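Local coordinates for hypothetical membrane protein (Corynebacterium glutamicum, PDB 6JS9) that binds heme through its N-terminal domain, the part modelled here, and probably passes it along the heme uptake machinery of corynebacteria, at residues 92-97 / 147-152. Residues are numbered along the deposited sequence; the frame is centred on the assembly and turned at random.
Sequences IKMVFN and IDLSGT
Ile147 opens the contact by setting its CG2 methyl against the outer end of the Phe96 ring, 3.9 Å from CE2. That methyl comes in obliquely to the ring. Ala140, in the loop ahead of the strand, touches both side chains.

Asp148, next along, points the other way and serves the chain's own turn. Its OD1 accepts two bonds from Ser150: the backbone N gives 2.9 Å to Asp148 OD1, from well above the carboxylate plane, while Ser150 OG reaches the same oxygen at 2.8 Å on the syn side, near that plane. The first bond makes an Asx turn, which probably helps hold the bend where strand 146-155 is interrupted.

Leu149 sits inside that bend and makes two of the three side-chain contacts, both through one methyl. With CG anti to its carbonyl carbon (chi1 -60°), the branch reaches inward and Leu149 CD2 meets the Phe96 ring at the edge, in its plane, 3.5 Å from CZ. The two side chains run at about a right angle. Leu149 CD2 also lies 3.8 Å from Met94 SD; the extended Met94 chain, its CG anti to the backbone N (chi1 -156°), and the leucine side chain point in opposite senses and lie alongside each other. Leu149 O, meanwhile, is hydrogen-bonded to Thr176 OG1.

Past the bend, Ser150 turns away and the strand resumes at Gly151. The nearest CA atoms, Met94 and Leu149, are 9.4 Å apart, too far for neighbouring strands: Met94 and Phe96 pair by backbone with strand 63-79, and Leu136 of strand 129-136 packs on both. This is side-chain packing between non-adjacent strands across the interior of a curled antiparallel sheet, part of the apolar interior of the HtaA domain, away from the heme.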
loop_
_atom_site.group_PDB
_atom_site.type_symbol
_atom_site.label_atom_id
_atom_site.label_comp_id
_atom_site.label_asym_id
_atom_site.label_seq_id
_atom_site.Cartn_x
_atom_site.Cartn_y
_atom_site.Cartn_z
ATOM N N ILE A 92 1.740 6.368 -2.248
ATOM C CA ILE A 92 0.499 5.620 -2.114
ATOM C C ILE A 92 -0.663 6.509 -2.540
ATOM O O ILE A 92 -0.751 7.678 -2.137
ATOM C CB ILE A 92 0.355 5.124 -0.664
ATOM C CG1 ILE A 92 1.450 4.084 -0.370
ATOM C CG2 ILE A 92 -1.045 4.583 -0.387
ATOM C CD1 ILE A 92 2.247 4.371 0.875
ATOM N N LYS A 93 -1.543 5.963 -3.386
ATOM C CA LYS A 93 -2.729 6.646 -3.887
ATOM C C LYS A 93 -3.925 5.717 -3.778
ATOM O O LYS A 93 -3.804 4.503 -3.928
ATOM C CB LYS A 93 -2.572 7.065 -5.360
ATOM C CG LYS A 93 -1.362 7.911 -5.627
ATOM C CD LYS A 93 -1.110 8.080 -7.105
ATOM C CE LYS A 93 0.301 8.618 -7.302
ATOM N NZ LYS A 93 0.569 9.082 -8.695
ATOM N N MET A 94 -5.091 6.288 -3.539
ATOM C CA MET A 94 -6.329 5.526 -3.598
ATOM C C MET A 94 -7.206 6.132 -4.684
ATOM O O MET A 94 -7.501 7.332 -4.648
ATOM C CB MET A 94 -7.035 5.521 -2.244
ATOM C CG MET A 94 -7.959 4.353 -2.070
ATOM S SD MET A 94 -8.291 4.049 -0.331
ATOM C CE MET A 94 -9.540 2.781 -0.493
ATOM N N VAL A 95 -7.577 5.314 -5.668
ATOM C CA VAL A 95 -8.407 5.734 -6.797
ATOM C C VAL A 95 -9.798 5.143 -6.591
ATOM O O VAL A 95 -9.961 3.912 -6.581
ATOM C CB VAL A 95 -7.814 5.285 -8.143
ATOM C CG1 VAL A 95 -8.628 5.867 -9.315
ATOM C CG2 VAL A 95 -6.350 5.689 -8.257
ATOM N N PHE A 96 -10.802 6.013 -6.438
ATOM C CA PHE A 96 -12.150 5.588 -6.077
ATOM C C PHE A 96 -13.059 5.520 -7.300
ATOM O O PHE A 96 -13.011 6.385 -8.182
ATOM C CB PHE A 96 -12.776 6.534 -5.053
ATOM C CG PHE A 96 -12.013 6.638 -3.768
ATOM C CD1 PHE A 96 -10.954 7.527 -3.648
ATOM C CD2 PHE A 96 -12.378 5.879 -2.669
ATOM C CE1 PHE A 96 -10.261 7.644 -2.464
ATOM C CE2 PHE A 96 -11.689 5.989 -1.484
ATOM C CZ PHE A 96 -10.632 6.879 -1.378
ATOM N N ASN A 97 -13.914 4.494 -7.325
ATOM C CA ASN A 97 -14.979 4.345 -8.324
ATOM C C ASN A 97 -16.196 3.769 -7.582
ATOM O O ASN A 97 -16.452 2.561 -7.594
ATOM C CB ASN A 97 -14.518 3.462 -9.485
ATOM C CG ASN A 97 -15.646 3.048 -10.396
ATOM O OD1 ASN A 97 -16.724 3.645 -10.391
ATOM N ND2 ASN A 97 -15.406 2.009 -11.185
ATOM N N ILE A 147 -15.465 10.097 3.671
ATOM C CA ILE A 147 -15.404 8.868 2.891
ATOM C C ILE A 147 -14.853 7.770 3.794
ATOM O O ILE A 147 -13.753 7.902 4.348
ATOM C CB ILE A 147 -14.545 9.029 1.626
ATOM C CG1 ILE A 147 -15.244 9.951 0.630
ATOM C CG2 ILE A 147 -14.232 7.654 0.996
ATOM C CD1 ILE A 147 -14.360 10.425 -0.501
ATOM N N ASP A 148 -15.624 6.700 3.962
ATOM C CA ASP A 148 -15.192 5.554 4.747
ATOM C C ASP A 148 -14.295 4.675 3.878
ATOM O O ASP A 148 -14.721 4.200 2.818
ATOM C CB ASP A 148 -16.416 4.793 5.252
ATOM C CG ASP A 148 -16.062 3.677 6.220
ATOM O OD1 ASP A 148 -14.861 3.392 6.408
ATOM O OD2 ASP A 148 -16.998 3.082 6.794
ATOM N N LEU A 149 -13.052 4.478 4.313
ATOM C CA LEU A 149 -12.066 3.692 3.573
ATOM C C LEU A 149 -12.119 2.205 3.896
ATOM O O LEU A 149 -11.298 1.440 3.367
ATOM C CB LEU A 149 -10.655 4.231 3.844
ATOM C CG LEU A 149 -10.405 5.695 3.450
ATOM C CD1 LEU A 149 -9.008 6.150 3.820
ATOM C CD2 LEU A 149 -10.656 5.937 1.966
ATOM N N SER A 150 -13.063 1.774 4.732
ATOM C CA SER A 150 -13.133 0.377 5.151
ATOM C C SER A 150 -13.601 -0.526 4.013
ATOM O O SER A 150 -14.610 -0.241 3.350
ATOM C CB SER A 150 -14.069 0.239 6.347
ATOM O OG SER A 150 -13.634 1.058 7.418
ATOM N N GLY A 151 -12.871 -1.619 3.795
ATOM C CA GLY A 151 -13.226 -2.581 2.766
ATOM C C GLY A 151 -12.219 -3.719 2.722
ATOM O O GLY A 151 -11.236 -3.742 3.469
ATOM N N THR A 152 -12.491 -4.678 1.838
ATOM C CA THR A 152 -11.631 -5.835 1.634
ATOM C C THR A 152 -10.790 -5.634 0.378
ATOM O O THR A 152 -11.160 -4.871 -0.521
ATOM C CB THR A 152 -12.458 -7.116 1.508
ATOM O OG1 THR A 152 -13.410 -6.965 0.447
ATOM C CG2 THR A 152 -13.189 -7.411 2.806
#